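Local coordinates for putative uncharacterized protein PH0594 (Pyrococcus horikoshii, PDB 4HXF) that probably acts as a serine peptidase of the prolyl oligopeptidase family, and assembles into a self-compartmentalizing hexamer that selects its substrates, at residues A[9-14]-A[396-401]; A[318-323]-A[346-351]; A[350-355]-A[365-370]. All blocks are in the same frame, centred on the assembly; numbering follows the deposited sequence.

Interaction 1: A[9-14]-A[396-401]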
# COMPACT_ATOMS: atom_id res chain seq x y z
N LYS A 9 32.55 9.05 -10.22
CA LYS A 9 31.99 8.46 -8.99
C LYS A 9 32.93 8.57 -7.83
O LYS A 9 32.55 8.23 -6.74
CB LYS A 9 31.67 6.97 -9.21
CG LYS A 9 30.72 6.70 -10.34
CD LYS A 9 30.37 5.24 -10.40
CE LYS A 9 29.27 5.13 -11.44
NZ LYS A 9 29.16 3.72 -11.96
N THR A 10 34.17 8.97 -8.05
CA THR A 10 35.14 8.91 -6.95
C THR A 10 34.70 9.73 -5.68
O THR A 10 35.02 9.31 -4.55
CB THR A 10 36.54 9.38 -7.36
OG1 THR A 10 36.82 8.82 -8.64
CG2 THR A 10 37.59 9.00 -6.35
N PHE A 11 33.93 10.78 -5.90
CA PHE A 11 33.52 11.71 -4.80
C PHE A 11 32.67 10.92 -3.80
O PHE A 11 32.61 11.28 -2.63
CB PHE A 11 32.78 12.91 -5.31
CG PHE A 11 31.42 12.62 -5.73
CD1 PHE A 11 31.16 12.14 -7.03
CD2 PHE A 11 30.34 12.89 -4.88
CE1 PHE A 11 29.88 11.83 -7.43
CE2 PHE A 11 29.03 12.59 -5.31
CZ PHE A 11 28.79 12.10 -6.59
N THR A 12 32.10 9.81 -4.21
CA THR A 12 31.28 9.02 -3.32
C THR A 12 32.07 8.21 -2.33
O THR A 12 31.50 7.66 -1.45
CB THR A 12 30.28 8.12 -4.04
OG1 THR A 12 30.93 7.03 -4.70
CG2 THR A 12 29.36 8.96 -5.04
N LYS A 13 33.36 8.03 -2.57
CA LYS A 13 34.21 7.15 -1.77
C LYS A 13 34.72 7.97 -0.57
O LYS A 13 35.34 7.38 0.34
CB LYS A 13 35.34 6.60 -2.63
CG LYS A 13 34.75 5.71 -3.74
CD LYS A 13 35.78 4.95 -4.58
N PHE A 14 34.58 9.29 -0.54
CA PHE A 14 35.13 10.08 0.57
C PHE A 14 34.19 10.21 1.75
O PHE A 14 32.96 10.33 1.60
CB PHE A 14 35.61 11.49 0.15
CG PHE A 14 36.45 11.49 -1.10
CD1 PHE A 14 36.38 12.51 -2.01
CD2 PHE A 14 37.39 10.49 -1.33
CE1 PHE A 14 37.17 12.52 -3.21
CE2 PHE A 14 38.15 10.49 -2.54
CZ PHE A 14 38.04 11.53 -3.47
N PHE A 396 39.79 21.62 -1.18
CA PHE A 396 39.80 20.45 -1.97
C PHE A 396 38.83 20.65 -3.11
O PHE A 396 37.62 20.78 -2.85
CB PHE A 396 39.43 19.23 -1.12
CG PHE A 396 39.43 17.94 -1.93
CD1 PHE A 396 40.61 17.28 -2.17
CD2 PHE A 396 38.23 17.41 -2.40
CE1 PHE A 396 40.64 16.06 -2.92
CE2 PHE A 396 38.24 16.27 -3.18
CZ PHE A 396 39.43 15.60 -3.39
N LYS A 397 39.34 20.73 -4.34
CA LYS A 397 38.41 21.00 -5.50
C LYS A 397 38.39 19.80 -6.43
O LYS A 397 39.37 19.47 -7.14
CB LYS A 397 38.76 22.25 -6.28
CG LYS A 397 37.85 22.45 -7.54
CD LYS A 397 36.49 23.03 -7.33
CE LYS A 397 35.79 23.41 -8.69
NZ LYS A 397 34.29 23.50 -8.56
N TYR A 398 37.32 19.01 -6.32
CA TYR A 398 37.24 17.71 -6.99
C TYR A 398 37.54 17.74 -8.48
O TYR A 398 38.40 16.90 -8.92
CB TYR A 398 35.84 17.18 -6.84
CG TYR A 398 35.62 15.76 -7.31
CD1 TYR A 398 35.99 14.71 -6.58
CD2 TYR A 398 35.02 15.53 -8.55
CE1 TYR A 398 35.77 13.41 -6.98
CE2 TYR A 398 34.81 14.27 -8.97
CZ TYR A 398 35.14 13.20 -8.17
OH TYR A 398 34.87 11.91 -8.56
N GLU A 399 36.97 18.75 -9.17
CA GLU A 399 37.14 18.75 -10.59
C GLU A 399 38.60 18.96 -10.96
O GLU A 399 39.07 18.49 -12.00
CB GLU A 399 36.35 19.81 -11.30
CG GLU A 399 34.87 19.66 -11.25
CD GLU A 399 34.25 20.26 -10.01
OE1 GLU A 399 34.91 20.40 -8.96
OE2 GLU A 399 33.02 20.55 -10.11
N MET A 400 39.37 19.70 -10.10
CA MET A 400 40.74 19.96 -10.46
C MET A 400 41.56 18.73 -10.35
O MET A 400 42.38 18.42 -11.16
CB MET A 400 41.32 21.08 -9.57
CG MET A 400 40.58 22.38 -9.84
SD MET A 400 41.39 23.66 -8.78
CE MET A 400 40.52 25.11 -9.40
N GLN A 401 41.39 17.95 -9.26
CA GLN A 401 42.07 16.69 -9.12
C GLN A 401 41.72 15.69 -10.16
O GLN A 401 42.60 15.05 -10.77
CB GLN A 401 41.91 16.05 -7.75
CG GLN A 401 42.34 16.92 -6.58
CD GLN A 401 43.84 17.11 -6.58
OE1 GLN A 401 44.57 16.13 -6.73
NE2 GLN A 401 44.29 18.35 -6.42
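The ring of Y398 reaches across to the 3-10 turn 10-12 and meets F11, T10 and F14. Aromatic contacts make up most of the junction. F11 CB sits over one face of the Y398 ring, 3.9 Å from its centroid and 29° off the normal. The F11 ring then turns its edge toward that tyrosine ring in a T-shaped pair, centroids 5.9 Å apart and planes at 86°. The turn itself sets CB over Y398; with CG between the backbone N and the carbonyl carbon, a chi1 of 74° then swings the phenyl toward helix 586-605. There Y593 meets both rings. F14 comes in at the edge of Y398, its CE1 4.1 Å from Y398 CE1. The same F14 CE1 lies 3.8 Å from F396 CZ, and the two phenylalanine side chains cross at about a right angle. T10 O lies 3.8 Å above the centre of the F14 ring, and F343 meets that ring from outside the two segments.

Here the lead-in to the first propeller strand, 16-23, packs on the alpha/beta-hydrolase domain, consistent with the N-terminal segment completing that domain as in prolyl oligopeptidase relatives. Y398 is the first residue of helix 398-405, directly after K397 at the N-cap position.

Polar bonding is sparse and converges on the tyrosine hydroxyl. F11 N gives Y398 OH a weak, strongly bent hydrogen bond of 3.0 Å. The T10 N-H, although its nitrogen is 3.1 Å from Y398 OH, points too poorly to bond. The stronger partner of this buried hydroxyl is the carbonyl of D7, just upstream of the turn, while T10 OG1 bonds back to E5 O.

Interaction 2: A[318-323]-A[346-351]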
# COMPACT_ATOMS: atom_id res chain seq x y z
N THR A 318 42.68 20.65 2.85
CA THR A 318 43.82 21.08 2.06
C THR A 318 43.49 20.87 0.55
O THR A 318 42.40 20.40 0.23
CB THR A 318 45.09 20.30 2.41
OG1 THR A 318 44.89 18.93 1.96
CG2 THR A 318 45.33 20.35 3.96
N ALA A 319 44.38 21.33 -0.35
CA ALA A 319 44.17 21.17 -1.79
C ALA A 319 44.02 19.69 -2.17
O ALA A 319 43.32 19.43 -3.15
CB ALA A 319 45.31 21.74 -2.61
N THR A 320 44.63 18.83 -1.37
CA THR A 320 44.61 17.42 -1.77
C THR A 320 43.85 16.49 -0.81
O THR A 320 43.87 15.30 -1.03
CB THR A 320 46.05 16.88 -1.96
OG1 THR A 320 46.79 16.95 -0.71
CG2 THR A 320 46.76 17.62 -3.06
N ARG A 321 43.23 16.98 0.24
CA ARG A 321 42.46 16.16 1.21
C ARG A 321 41.21 16.89 1.69
O ARG A 321 41.30 18.02 2.16
CB ARG A 321 43.27 15.86 2.51
CG ARG A 321 44.36 14.77 2.28
CD ARG A 321 43.71 13.41 2.02
NE ARG A 321 43.07 12.86 3.25
CZ ARG A 321 43.66 12.07 4.17
NH1 ARG A 321 43.02 11.73 5.32
NH2 ARG A 321 44.90 11.64 3.94
N PRO A 322 40.09 16.22 1.64
CA PRO A 322 38.93 16.71 2.39
C PRO A 322 39.24 16.85 3.83
O PRO A 322 40.18 16.25 4.37
CB PRO A 322 37.86 15.61 2.17
CG PRO A 322 38.28 14.90 0.86
CD PRO A 322 39.80 14.95 0.90
N ALA A 323 38.37 17.58 4.51
CA ALA A 323 38.55 17.92 5.92
C ALA A 323 38.75 16.69 6.78
O ALA A 323 38.09 15.67 6.65
CB ALA A 323 37.32 18.71 6.50
N LEU A 346 44.98 6.61 -4.15
CA LEU A 346 44.47 7.51 -5.08
C LEU A 346 45.49 8.63 -5.18
O LEU A 346 45.78 9.35 -4.19
CB LEU A 346 43.14 8.10 -4.54
CG LEU A 346 42.29 8.88 -5.46
CD1 LEU A 346 41.94 8.05 -6.70
CD2 LEU A 346 41.00 9.39 -4.79
N LYS A 347 45.99 8.84 -6.38
CA LYS A 347 46.97 9.89 -6.58
C LYS A 347 46.32 11.27 -6.45
O LYS A 347 45.23 11.48 -6.95
CB LYS A 347 47.55 9.74 -7.98
CG LYS A 347 48.72 10.69 -8.26
CD LYS A 347 49.27 10.53 -9.68
CE LYS A 347 50.73 10.99 -9.80
NZ LYS A 347 50.98 11.78 -11.04
N THR A 348 47.02 12.21 -5.81
CA THR A 348 46.57 13.57 -5.78
C THR A 348 47.72 14.50 -6.31
O THR A 348 48.87 14.07 -6.52
CB THR A 348 46.09 14.07 -4.42
OG1 THR A 348 47.11 13.78 -3.46
CG2 THR A 348 44.78 13.48 -4.03
N PHE A 349 47.35 15.72 -6.66
CA PHE A 349 48.24 16.69 -7.33
C PHE A 349 48.27 17.98 -6.51
O PHE A 349 47.24 18.62 -6.33
CB PHE A 349 47.71 16.97 -8.72
CG PHE A 349 47.50 15.74 -9.58
CD1 PHE A 349 46.40 14.93 -9.42
CD2 PHE A 349 48.45 15.37 -10.53
CE1 PHE A 349 46.21 13.79 -10.14
CE2 PHE A 349 48.26 14.26 -11.28
CZ PHE A 349 47.15 13.47 -11.12
N GLU A 350 49.42 18.30 -5.93
CA GLU A 350 49.58 19.52 -5.13
C GLU A 350 49.75 20.67 -6.09
O GLU A 350 50.60 20.56 -6.97
CB GLU A 350 50.89 19.45 -4.33
CG GLU A 350 50.88 18.53 -3.13
CD GLU A 350 49.78 18.80 -2.14
OE1 GLU A 350 49.31 19.98 -1.97
OE2 GLU A 350 49.39 17.78 -1.51
N PRO A 351 49.01 21.77 -5.93
CA PRO A 351 49.15 22.93 -6.79
C PRO A 351 50.50 23.61 -6.51
O PRO A 351 51.08 23.51 -5.38
CB PRO A 351 47.97 23.79 -6.41
CG PRO A 351 47.46 23.30 -5.14
CD PRO A 351 47.86 21.87 -5.01
O HOH W 1 47.69 19.60 0.00
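A319 and T320 carry the contact with T348, E350 and P351, and T318 prepares the turn that presents them. T318 OG1 accepts weak bonds from the backbone N of T320 and of R321, as in an ST turn, while T318 N bonds to R321 O. Next along, A319 sets its methyl against the proline ring, with A319 CB 3.5 Å from P351 CD.

T320 does the main work. Its OG1 lies between the backbone N and the carbonyl carbon (chi1 62°) and donates a 2.8 Å hydrogen bond to E350 OE2. The hydroxyl arrives on the syn side of the carboxylate, 29° out of its plane. E350 bends at chi2 (-55°) to bring this group back over the threonine. The other branch, T320 CG2, lies against the carboxylate too, 3.1 Å from E350 OE2, with F349 O further off. A water donates to E350 OE1 at 2.6 Å and takes a weak bond from T320 N; the carboxylate thus bonds the side chain directly and reaches the backbone N only weakly, through the water. T348 comes in at roughly a right angle to the glutamate, its OG1 3.6 Å from T320 CB, and T348 CG2 touches T320 O.

Beyond this point the loop departs: R321 forms salt bridges with D337 and E324, and P322 packs on F396. The loop 318-323 joins strands 312-317 and 324-328 of the last propeller blade, and 346-351 leads into strand 352-358, so the contact holds a blade loop to the propeller-to-hydrolase linker of the two-domain prolyl oligopeptidase fold.

Interaction 3: A[350-355]-A[365-370]. With HEZ (hexane-1,6-diol), chain O.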
# COMPACT_ATOMS: atom_id res chain seq x y z
N GLU A 350 49.42 18.30 -5.93
CA GLU A 350 49.58 19.52 -5.13
C GLU A 350 49.75 20.67 -6.09
O GLU A 350 50.60 20.56 -6.97
CB GLU A 350 50.89 19.45 -4.33
CG GLU A 350 50.88 18.53 -3.13
CD GLU A 350 49.78 18.80 -2.14
OE1 GLU A 350 49.31 19.98 -1.97
OE2 GLU A 350 49.39 17.78 -1.51
N PRO A 351 49.01 21.77 -5.93
CA PRO A 351 49.15 22.93 -6.79
C PRO A 351 50.50 23.61 -6.51
O PRO A 351 51.08 23.51 -5.38
CB PRO A 351 47.97 23.79 -6.41
CG PRO A 351 47.46 23.30 -5.14
CD PRO A 351 47.86 21.87 -5.01
N ARG A 352 51.05 24.18 -7.54
CA ARG A 352 52.24 25.04 -7.46
C ARG A 352 51.82 26.51 -7.49
O ARG A 352 51.22 26.95 -8.51
CB ARG A 352 53.18 24.75 -8.62
CG ARG A 352 54.38 25.75 -8.64
CD ARG A 352 55.55 25.34 -9.47
NE ARG A 352 56.32 24.28 -8.83
CZ ARG A 352 57.42 23.72 -9.35
NH1 ARG A 352 57.90 24.12 -10.54
NH2 ARG A 352 58.01 22.73 -8.72
N HIS A 353 52.19 27.28 -6.45
CA HIS A 353 51.86 28.66 -6.36
C HIS A 353 52.84 29.45 -7.24
O HIS A 353 54.05 29.11 -7.31
CB HIS A 353 51.99 29.11 -4.91
CG HIS A 353 51.87 30.58 -4.71
ND1 HIS A 353 52.93 31.34 -4.35
CD2 HIS A 353 50.82 31.42 -4.92
CE1 HIS A 353 52.53 32.65 -4.30
NE2 HIS A 353 51.22 32.69 -4.61
N PHE A 354 52.36 30.49 -7.88
CA PHE A 354 53.20 31.47 -8.60
C PHE A 354 52.66 32.85 -8.47
O PHE A 354 51.47 33.06 -8.30
CB PHE A 354 53.41 31.16 -10.09
CG PHE A 354 52.16 31.23 -10.94
CD1 PHE A 354 51.92 32.32 -11.84
CD2 PHE A 354 51.21 30.17 -10.96
CE1 PHE A 354 50.75 32.38 -12.62
CE2 PHE A 354 50.08 30.25 -11.78
CZ PHE A 354 49.85 31.35 -12.64
N ARG A 355 53.56 33.83 -8.45
CA ARG A 355 53.14 35.20 -8.51
C ARG A 355 53.22 35.74 -9.92
O ARG A 355 54.07 35.28 -10.76
CB ARG A 355 54.13 36.01 -7.62
CG ARG A 355 54.05 35.66 -6.17
CD ARG A 355 52.81 36.14 -5.52
NE ARG A 355 52.87 37.55 -5.24
CZ ARG A 355 51.89 38.29 -4.70
NH1 ARG A 355 50.70 37.79 -4.43
NH2 ARG A 355 52.12 39.57 -4.41
N GLY A 365 48.63 33.13 -8.40
CA GLY A 365 48.07 32.07 -9.26
C GLY A 365 48.60 30.75 -8.74
O GLY A 365 49.53 30.63 -7.91
N TRP A 366 47.90 29.71 -9.15
CA TRP A 366 48.33 28.32 -8.98
C TRP A 366 48.15 27.47 -10.23
O TRP A 366 47.27 27.76 -11.05
CB TRP A 366 47.58 27.60 -7.84
CG TRP A 366 47.72 28.23 -6.47
CD1 TRP A 366 48.56 27.84 -5.46
CD2 TRP A 366 47.01 29.38 -5.93
NE1 TRP A 366 48.49 28.69 -4.37
CE2 TRP A 366 47.53 29.62 -4.59
CE3 TRP A 366 46.04 30.25 -6.43
CZ2 TRP A 366 47.09 30.63 -3.83
CZ3 TRP A 366 45.59 31.30 -5.61
CH2 TRP A 366 46.08 31.46 -4.37
N TYR A 367 48.97 26.42 -10.34
CA TYR A 367 48.68 25.43 -11.36
C TYR A 367 49.05 24.06 -10.97
O TYR A 367 49.82 23.87 -10.04
CB TYR A 367 49.43 25.82 -12.64
CG TYR A 367 50.90 25.64 -12.64
CD1 TYR A 367 51.75 26.73 -12.32
CD2 TYR A 367 51.50 24.48 -13.08
CE1 TYR A 367 53.09 26.61 -12.36
CE2 TYR A 367 52.88 24.41 -13.13
CZ TYR A 367 53.65 25.49 -12.79
OH TYR A 367 55.04 25.39 -12.91
N ILE A 368 48.38 23.10 -11.61
CA ILE A 368 48.69 21.69 -11.43
C ILE A 368 49.15 21.14 -12.75
O ILE A 368 48.54 21.34 -13.78
CB ILE A 368 47.47 20.87 -10.97
CG1 ILE A 368 46.98 21.30 -9.58
CG2 ILE A 368 47.76 19.38 -11.03
CD1 ILE A 368 45.55 20.90 -9.22
N LYS A 369 50.27 20.43 -12.69
CA LYS A 369 50.90 19.79 -13.87
C LYS A 369 50.58 18.27 -13.86
O LYS A 369 50.72 17.59 -12.81
CB LYS A 369 52.40 20.02 -13.90
CG LYS A 369 53.02 19.38 -15.13
CD LYS A 369 54.54 19.54 -15.03
CE LYS A 369 55.26 19.17 -16.31
NZ LYS A 369 56.79 19.33 -16.34
N PRO A 370 49.95 17.77 -14.96
CA PRO A 370 49.62 16.36 -15.05
C PRO A 370 50.86 15.53 -15.33
O PRO A 370 51.94 16.06 -15.60
CB PRO A 370 48.66 16.34 -16.24
CG PRO A 370 49.24 17.34 -17.15
CD PRO A 370 49.60 18.47 -16.22
O1 HEZ O . 57.47 21.75 -14.89
C1 HEZ O . 57.92 21.29 -13.57
C2 HEZ O . 57.16 21.77 -12.32
C3 HEZ O . 55.76 21.19 -12.06
C4 HEZ O . 55.09 21.70 -10.81
C5 HEZ O . 54.09 20.71 -10.23
C6 HEZ O . 52.62 21.18 -10.20
O6 HEZ O . 51.74 20.00 -10.19
O HOH W 2 57.04 26.93 -11.92
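R352 pairs with Y367, and F354 with G365, as hydrogen-bonded pairs of an antiparallel beta hairpin. Its strands, 352-358 and 361-368, form the margin of the eight-stranded alpha/beta-hydrolase sheet. Four backbone bonds of nearly equal length, two to each pair, hold the register. Between them H353 and W366 make the non-hydrogen-bonded pair on the other face of the sheet. H353 CD2 lies over one face of the indole, 3.6 Å from W366 NE1; the imidazole NE2 bonds to D364, and the indole N-H to Y394.

On the face of R352, F354 and Y367, helix 436-451 packs against F354. With CG between the backbone N and the carbonyl carbon (chi1 66°), F354 folds across the partner strand. G365 CA lies over its face, 4.0 Å from the ring centroid, where the glycine has no side chain to hold the phenyl off. F354 CD2 also meets the edge of the Y367 ring, 3.7 Å from Y367 CD1.

The arginine runs alongside the tyrosine, pointing the same way. R352 CB stands over the Y367 ring, 13° off the normal. CG follows, touching Y367 CE1, and CD reaches the phenol oxygen, 3.5 Å from Y367 OH. There the chain bends at chi3, turning the guanidinium 76° from the ring plane. R352 NE meets C4 of hexane-1,6-diol at 3.5 Å. This diol, probably from the crystallisation liquor, covers one guanidinium face, its C4 3.4 Å from R352 CZ; its two hydroxyls take bonds from K369 N and NZ. The Y367 hydroxyl also bonds to E452. At the arginine tip, R352 NH1 donates at 3.2 Å to a water that in turn donates to Y367 OH at 2.7 Å.

How the interactions relate
Interaction 1 lays the segment ahead of the first propeller strand on a hydrolase helix, interaction 2 ties a loop of the last blade to the segment leading into the hydrolase sheet, and interaction 3 lies within that sheet. The first is buried and mainly aromatic. The second is partly buried and relies on an exposed carboxylate, a hydroxyl and a water. The third, also partly buried, is held by regular backbone bonding, with one arginine against solvent and diol. The three touch one another: Q401 OE1 probably accepts from F349 N, F396 packs on the 318-323 loop, and F349 and Q401 both touch I368. Interactions 2 and 3 share E350 and P351, where the linker becomes strand.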